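HD domain protein (Enterococcus faecalis, PDB 4LRL) is a deoxyribonucleoside triphosphate triphosphohydrolase of the HD-domain family, controlled allosterically by bound deoxynucleotides and probably active on dGTP. Local coordinates at residues Glu31-Ile36 / Val50-Ile55; Leu56-Ser61 / Gln170-Val175. One frame throughout, in Å; residues are numbered along the deposited sequence.

Contact 1. Residues Glu31-Ile36 / Val50-Ile55; sequences EQRLPI and VQHQVI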
loop_
_atom_site.group_PDB
_atom_site.type_symbol
_atom_site.label_atom_id
_atom_site.label_comp_id
_atom_site.label_asym_id
_atom_site.label_seq_id
_atom_site.Cartn_x
_atom_site.Cartn_y
_atom_site.Cartn_z
ATOM N N GLU C 31 10.146 -30.131 -24.156
ATOM C CA GLU C 31 8.692 -30.166 -24.009
ATOM C C GLU C 31 8.233 -30.595 -22.614
ATOM O O GLU C 31 7.041 -30.563 -22.315
ATOM C CB GLU C 31 8.083 -31.108 -25.046
ATOM C CG GLU C 31 8.202 -30.651 -26.487
ATOM C CD GLU C 31 7.794 -31.742 -27.462
ATOM O OE1 GLU C 31 6.719 -31.609 -28.083
ATOM O OE2 GLU C 31 8.535 -32.743 -27.600
ATOM N N GLN C 32 9.175 -30.992 -21.761
ATOM C CA GLN C 32 8.839 -31.539 -20.445
ATOM C C GLN C 32 8.181 -30.523 -19.515
ATOM O O GLN C 32 8.788 -29.520 -19.138
ATOM C CB GLN C 32 10.065 -32.163 -19.774
ATOM C CG GLN C 32 10.417 -33.544 -20.296
ATOM C CD GLN C 32 11.259 -34.352 -19.322
ATOM O OE1 GLN C 32 11.312 -34.061 -18.124
ATOM N NE2 GLN C 32 11.915 -35.382 -19.835
ATOM N N ARG C 33 6.927 -30.804 -19.171
ATOM C CA ARG C 33 6.160 -30.010 -18.217
ATOM C C ARG C 33 6.143 -30.699 -16.860
ATOM O O ARG C 33 6.152 -31.925 -16.787
ATOM C CB ARG C 33 4.723 -29.808 -18.714
ATOM C CG ARG C 33 4.415 -28.411 -19.235
ATOM C CD ARG C 33 4.870 -28.217 -20.672
ATOM N NE ARG C 33 4.676 -26.838 -21.131
ATOM C CZ ARG C 33 4.878 -26.423 -22.380
ATOM N NH1 ARG C 33 5.281 -27.278 -23.314
ATOM N NH2 ARG C 33 4.675 -25.151 -22.700
ATOM N N LEU C 34 6.125 -29.907 -15.791
ATOM C CA LEU C 34 6.058 -30.442 -14.435
ATOM C C LEU C 34 4.662 -30.985 -14.163
ATOM O O LEU C 34 3.680 -30.389 -14.621
ATOM C CB LEU C 34 6.404 -29.361 -13.408
ATOM C CG LEU C 34 7.842 -28.837 -13.379
ATOM C CD1 LEU C 34 7.930 -27.584 -12.527
ATOM C CD2 LEU C 34 8.809 -29.905 -12.878
ATOM N N PRO C 35 4.564 -32.124 -13.432
ATOM C CA PRO C 35 3.246 -32.695 -13.101
ATOM C C PRO C 35 2.302 -31.605 -12.590
ATOM O O PRO C 35 1.229 -31.392 -13.170
ATOM C CB PRO C 35 3.566 -33.707 -11.990
ATOM C CG PRO C 35 4.968 -34.135 -12.267
ATOM C CD PRO C 35 5.671 -32.935 -12.879
ATOM N N ILE C 36 2.721 -30.905 -11.536
ATOM C CA ILE C 36 1.985 -29.748 -11.035
ATOM C C ILE C 36 2.847 -28.490 -11.070
ATOM O O ILE C 36 4.040 -28.522 -10.721
ATOM C CB ILE C 36 1.392 -29.982 -9.614
ATOM C CG1 ILE C 36 2.468 -30.427 -8.609
ATOM C CG2 ILE C 36 0.264 -31.013 -9.672
ATOM C CD1 ILE C 36 2.954 -29.332 -7.668
ATOM N N VAL C 50 6.342 -21.809 -12.228
ATOM C CA VAL C 50 7.232 -22.668 -13.013
ATOM C C VAL C 50 6.503 -23.924 -13.499
ATOM O O VAL C 50 6.007 -24.712 -12.681
ATOM C CB VAL C 50 8.492 -23.061 -12.202
ATOM C CG1 VAL C 50 9.373 -24.055 -12.983
ATOM C CG2 VAL C 50 9.291 -21.819 -11.810
ATOM N N GLN C 51 6.438 -24.087 -14.829
ATOM C CA GLN C 51 5.814 -25.256 -15.481
ATOM C C GLN C 51 6.804 -26.170 -16.196
ATOM O O GLN C 51 6.539 -27.358 -16.351
ATOM C CB GLN C 51 4.765 -24.838 -16.515
ATOM C CG GLN C 51 3.498 -24.243 -15.955
ATOM C CD GLN C 51 3.498 -22.738 -16.060
ATOM O OE1 GLN C 51 3.097 -22.175 -17.082
ATOM N NE2 GLN C 51 3.958 -22.075 -15.009
ATOM N N HIS C 52 7.919 -25.614 -16.667
ATOM C CA HIS C 52 8.890 -26.385 -17.443
ATOM C C HIS C 52 9.941 -27.030 -16.550
ATOM O O HIS C 52 10.477 -26.385 -15.646
ATOM C CB HIS C 52 9.589 -25.496 -18.474
ATOM C CG HIS C 52 8.668 -24.918 -19.502
ATOM N ND1 HIS C 52 7.993 -23.726 -19.317
ATOM C CD2 HIS C 52 8.314 -25.364 -20.732
ATOM C CE1 HIS C 52 7.264 -23.466 -20.388
ATOM N NE2 HIS C 52 7.439 -24.445 -21.260
ATOM N N GLN C 53 10.239 -28.298 -16.826
ATOM C CA GLN C 53 11.333 -29.016 -16.174
ATOM C C GLN C 53 12.678 -28.305 -16.380
ATOM O O GLN C 53 13.500 -28.244 -15.470
ATOM C CB GLN C 53 11.397 -30.460 -16.696
ATOM C CG GLN C 53 12.342 -31.380 -15.935
ATOM C CD GLN C 53 11.915 -31.600 -14.485
ATOM O OE1 GLN C 53 10.899 -32.241 -14.212
ATOM N NE2 GLN C 53 12.703 -31.076 -13.550
ATOM N N VAL C 54 12.895 -27.766 -17.575
ATOM C CA VAL C 54 14.127 -27.051 -17.891
ATOM C C VAL C 54 14.330 -25.854 -16.949
ATOM O O VAL C 54 15.434 -25.635 -16.443
ATOM C CB VAL C 54 14.144 -26.584 -19.371
ATOM C CG1 VAL C 54 15.298 -25.626 -19.641
ATOM C CG2 VAL C 54 14.222 -27.782 -20.303
ATOM N N ILE C 55 13.254 -25.099 -16.714
ATOM C CA ILE C 55 13.291 -23.921 -15.857
ATOM C C ILE C 55 13.548 -24.318 -14.401
ATOM O O ILE C 55 14.393 -23.715 -13.739
ATOM C CB ILE C 55 11.992 -23.075 -15.988
ATOM C CG1 ILE C 55 11.780 -22.619 -17.442
ATOM C CG2 ILE C 55 11.995 -21.894 -15.003
ATOM C CD1 ILE C 55 12.908 -21.771 -18.042
HETATM O O HOH W 1 10.840 -28.262 -20.161
#
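Two backbone hydrogen bonds join Leu34 to Gln51 and Gln32 to Gln53, flanking the antiparallel, non-hydrogen-bonded pair Arg33-His52. Leu34 N donates to Gln51 O at 2.6 Å, meeting the oxygen nearly head-on in line with its C=O bond. Gln53 N, in the first turn of helix 53-60, reaches Gln32 O at 3.0 Å, tilted 35° from the carbonyl plane. A water also donates to Gln32 O and accepts a weak bond from Val54 N, so this oxygen takes two donors. His52, the N-cap residue, brings its CA to 3.6 Å from the same Gln32 O. His52 NE2 lies over one face of the Arg33 guanidinium, near its rim, with the planes 42° apart; Arg33 NH2 is 3.2 Å from His52 NE2, at an angle too poor for a hydrogen bond. On the other face, Leu34 CD2 meets Gln53 OE1 at 3.4 Å, while CD1 rests 3.8 Å from Val50 CG1. With chi1 at -170°, Gln53 turns CG away from its backbone N and along Gln32, where Gln32 OE1 meets it; its NE2 hydrogen-bonds to Asp57 OD1, one helical turn on. The hairpin base is thus tied mainly through backbone atoms, and Gln32 O supplies an acceptor to the helix's first turn, where N-H groups lack partners within the helix.

Contact 2. Residues Leu56-Ser61 / Gln170-Val175; sequences LDLINS and QILNRV. With DGT (2'-deoxyguanosine-5'-triphosphate), chain O.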
loop_
_atom_site.group_PDB
_atom_site.type_symbol
_atom_site.label_atom_id
_atom_site.label_comp_id
_atom_site.label_asym_id
_atom_site.label_seq_id
_atom_site.Cartn_x
_atom_site.Cartn_y
_atom_site.Cartn_z
ATOM N N LEU C 56 12.841 -25.341 -13.916
ATOM C CA LEU C 56 13.046 -25.816 -12.555
ATOM C C LEU C 56 14.494 -26.256 -12.340
ATOM O O LEU C 56 15.113 -25.914 -11.323
ATOM C CB LEU C 56 12.083 -26.951 -12.204
ATOM C CG LEU C 56 12.228 -27.489 -10.770
ATOM C CD1 LEU C 56 11.913 -26.417 -9.737
ATOM C CD2 LEU C 56 11.380 -28.715 -10.542
ATOM N N ASP C 57 15.025 -26.999 -13.313
ATOM C CA ASP C 57 16.415 -27.457 -13.267
ATOM C C ASP C 57 17.406 -26.292 -13.283
ATOM O O ASP C 57 18.419 -26.325 -12.580
ATOM C CB ASP C 57 16.719 -28.411 -14.426
ATOM C CG ASP C 57 16.051 -29.762 -14.271
ATOM O OD1 ASP C 57 15.600 -30.102 -13.155
ATOM O OD2 ASP C 57 15.987 -30.494 -15.277
ATOM N N LEU C 58 17.119 -25.271 -14.085
ATOM C CA LEU C 58 17.999 -24.106 -14.143
ATOM C C LEU C 58 18.019 -23.372 -12.808
ATOM O O LEU C 58 19.091 -23.000 -12.325
ATOM C CB LEU C 58 17.619 -23.166 -15.290
ATOM C CG LEU C 58 18.031 -23.603 -16.705
ATOM C CD1 LEU C 58 17.435 -22.652 -17.741
ATOM C CD2 LEU C 58 19.550 -23.700 -16.881
ATOM N N ILE C 59 16.838 -23.193 -12.208
ATOM C CA ILE C 59 16.709 -22.561 -10.894
ATOM C C ILE C 59 17.504 -23.328 -9.852
ATOM O O ILE C 59 18.188 -22.741 -9.028
ATOM C CB ILE C 59 15.219 -22.461 -10.458
ATOM C CG1 ILE C 59 14.486 -21.448 -11.348
ATOM C CG2 ILE C 59 15.101 -22.112 -8.958
ATOM C CD1 ILE C 59 12.985 -21.427 -11.191
ATOM N N ASN C 60 17.414 -24.652 -9.923
ATOM C CA ASN C 60 18.067 -25.538 -8.978
ATOM C C ASN C 60 19.567 -25.697 -9.205
ATOM O O ASN C 60 20.264 -26.232 -8.335
ATOM C CB ASN C 60 17.379 -26.909 -8.983
ATOM C CG ASN C 60 16.087 -26.917 -8.186
ATOM O OD1 ASN C 60 15.847 -26.041 -7.347
ATOM N ND2 ASN C 60 15.250 -27.920 -8.433
ATOM N N SER C 61 20.052 -25.232 -10.361
ATOM C CA SER C 61 21.455 -25.406 -10.760
ATOM C C SER C 61 22.421 -24.590 -9.887
ATOM O O SER C 61 22.036 -23.561 -9.336
ATOM C CB SER C 61 21.648 -25.033 -12.233
ATOM O OG SER C 61 21.746 -23.626 -12.390
ATOM N N GLN C 170 24.924 -28.046 -18.998
ATOM C CA GLN C 170 24.489 -29.440 -19.112
ATOM C C GLN C 170 22.971 -29.581 -19.186
ATOM O O GLN C 170 22.460 -30.574 -19.696
ATOM C CB GLN C 170 25.054 -30.284 -17.967
ATOM C CG GLN C 170 26.577 -30.431 -17.974
ATOM C CD GLN C 170 27.109 -31.122 -19.225
ATOM O OE1 GLN C 170 26.371 -31.812 -19.934
ATOM N NE2 GLN C 170 28.401 -30.943 -19.498
ATOM N N ILE C 171 22.268 -28.574 -18.674
ATOM C CA ILE C 171 20.816 -28.497 -18.760
ATOM C C ILE C 171 20.393 -27.978 -20.143
ATOM O O ILE C 171 19.537 -28.562 -20.811
ATOM C CB ILE C 171 20.250 -27.604 -17.630
ATOM C CG1 ILE C 171 20.451 -28.296 -16.272
ATOM C CG2 ILE C 171 18.765 -27.267 -17.869
ATOM C CD1 ILE C 171 20.473 -27.350 -15.077
ATOM N N LEU C 172 21.015 -26.883 -20.561
ATOM C CA LEU C 172 20.694 -26.244 -21.820
ATOM C C LEU C 172 21.060 -27.105 -23.030
ATOM O O LEU C 172 20.288 -27.212 -23.977
ATOM C CB LEU C 172 21.367 -24.868 -21.896
ATOM C CG LEU C 172 20.922 -23.805 -20.880
ATOM C CD1 LEU C 172 21.780 -22.559 -21.031
ATOM C CD2 LEU C 172 19.430 -23.449 -20.986
ATOM N N ASN C 173 22.237 -27.719 -22.984
ATOM C CA ASN C 173 22.713 -28.591 -24.057
ATOM C C ASN C 173 21.891 -29.882 -24.135
ATOM O O ASN C 173 21.779 -30.492 -25.190
ATOM C CB ASN C 173 24.201 -28.884 -23.860
ATOM C CG ASN C 173 24.759 -29.841 -24.888
ATOM O OD1 ASN C 173 24.991 -29.480 -26.045
ATOM N ND2 ASN C 173 24.999 -31.069 -24.463
ATOM N N ARG C 174 21.307 -30.272 -23.007
ATOM C CA ARG C 174 20.356 -31.370 -22.950
ATOM C C ARG C 174 19.042 -31.001 -23.651
ATOM O O ARG C 174 18.340 -31.885 -24.142
ATOM C CB ARG C 174 20.107 -31.768 -21.495
ATOM C CG ARG C 174 19.339 -33.055 -21.294
ATOM C CD ARG C 174 19.050 -33.272 -19.823
ATOM N NE ARG C 174 17.961 -34.226 -19.618
ATOM C CZ ARG C 174 17.398 -34.475 -18.436
ATOM N NH1 ARG C 174 17.820 -33.843 -17.346
ATOM N NH2 ARG C 174 16.412 -35.358 -18.344
ATOM N N VAL C 175 18.713 -29.709 -23.711
ATOM C CA VAL C 175 17.573 -29.261 -24.525
ATOM C C VAL C 175 17.842 -29.627 -25.985
ATOM O O VAL C 175 17.051 -30.329 -26.620
ATOM C CB VAL C 175 17.312 -27.734 -24.408
ATOM C CG1 VAL C 175 16.192 -27.300 -25.359
ATOM C CG2 VAL C 175 16.983 -27.333 -22.968
HETATM P PG DGT O . 9.720 -31.436 -4.847
HETATM O O1G DGT O . 10.550 -32.694 -5.016
HETATM O O2G DGT O . 10.058 -30.322 -5.811
HETATM O O3G DGT O . 8.238 -31.722 -4.701
HETATM O O3B DGT O . 10.205 -30.861 -3.419
HETATM P PB DGT O . 9.277 -29.869 -2.551
HETATM O O1B DGT O . 8.276 -29.200 -3.457
HETATM O O2B DGT O . 8.792 -30.627 -1.335
HETATM O O3A DGT O . 10.357 -28.791 -2.011
HETATM P PA DGT O . 11.240 -27.827 -2.952
HETATM O O1A DGT O . 10.866 -27.967 -4.395
HETATM O O2A DGT O . 12.688 -27.984 -2.564
HETATM O "O5'" DGT O . 10.748 -26.376 -2.456
HETATM C "C5'" DGT O . 9.362 -26.117 -2.218
HETATM C "C4'" DGT O . 9.144 -24.648 -1.880
HETATM O "O4'" DGT O . 10.385 -23.944 -1.882
HETATM C "C3'" DGT O . 8.259 -23.977 -2.920
HETATM O "O3'" DGT O . 7.206 -23.261 -2.251
HETATM C "C2'" DGT O . 9.163 -23.017 -3.676
HETATM C "C1'" DGT O . 10.260 -22.749 -2.656
HETATM N N9 DGT O . 11.579 -22.379 -3.231
HETATM C C8 DGT O . 12.198 -21.205 -3.025
HETATM N N7 DGT O . 13.395 -21.153 -3.654
HETATM C C5 DGT O . 13.554 -22.325 -4.279
HETATM C C6 DGT O . 14.600 -22.928 -5.127
HETATM O O6 DGT O . 15.638 -22.285 -5.389
HETATM N N1 DGT O . 14.389 -24.171 -5.586
HETATM C C2 DGT O . 13.272 -24.876 -5.301
HETATM N N2 DGT O . 13.133 -26.123 -5.803
HETATM N N3 DGT O . 12.271 -24.380 -4.524
HETATM C C4 DGT O . 12.358 -23.131 -3.999
#
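Ile171 meets Leu58 and Asp57 through two separate branches, set by its torsions: with chi1 at -68°, CG2 lies anti to the backbone N and faces Leu58, while the near-extended chi2 of 157° carries CD1 onto the backbone of Asp57. CG2 sits 3.8 Å from Leu58 CD2, the two side chains slanting across each other. CD1 reaches 3.4 Å from Asp57 O and also touches CB of Asp57 and CB of Ser61, so one methyl rests against two residues a helical turn apart. The other methyl of Leu58, CD1, meets Leu172 CD2 at 3.9 Å, with the side chains nearly perpendicular. At the margin, Asp57 OD2 and Arg174 NH1 are 4.3 Å apart; the oxygen lies well out of the guanidinium plane, so at most a long-range attraction between the charges is likely, with no N-H aimed at the oxygen. Tyr29 bridges this margin, hydrogen-bonding to Asp57 OD2 and forming a cation-pi contact with Arg174. Where helix 53-60 finishes, Leu58 O accepts from both Ser61 N and Ser61 OG, the hydroxyl at 2.7 Å, and Ser61 is the N-cap of the next helix. Asn60 instead serves the dGTP site: its OD1 accepts from guanine N1 at 3.0 Å and from N2 at 3.1 Å, reading the Watson-Crick edge, while Ile59 CG2 packs near O6. The two helical segments run nearly antiparallel, at 161° with axes 10.3 Å apart. Helix 124-133 packs against both, receiving Leu58 at Cys129 and Leu132, and Leu172 at Leu133; helix 179-187 covers Leu172 further. Helix 53-60 therefore lies between the nucleotide and helix 167-175 of the HD domain.

Overall arrangement
Helix 53-60 is common to both contacts: contact 1 holds its start to the base of the hairpin, and contact 2 packs its later turns against helix 167-175. Each is partly buried, and their centres are about 11 Å apart. Contact 1 depends on backbone hydrogen bonds and a water, whereas contact 2 is aliphatic packing with a distant charge pair at its margin. They touch directly, with Leu34 CD2 3.7 Å from Leu56 CD2 and Val54 CG2 3.9 Å from Val175 CG2. Both border the same dGTP site: Asn60 belongs to contact 2, while Lys38, which binds the nucleotide, lies further along the strand of Leu34, their side chains about 4 Å apart.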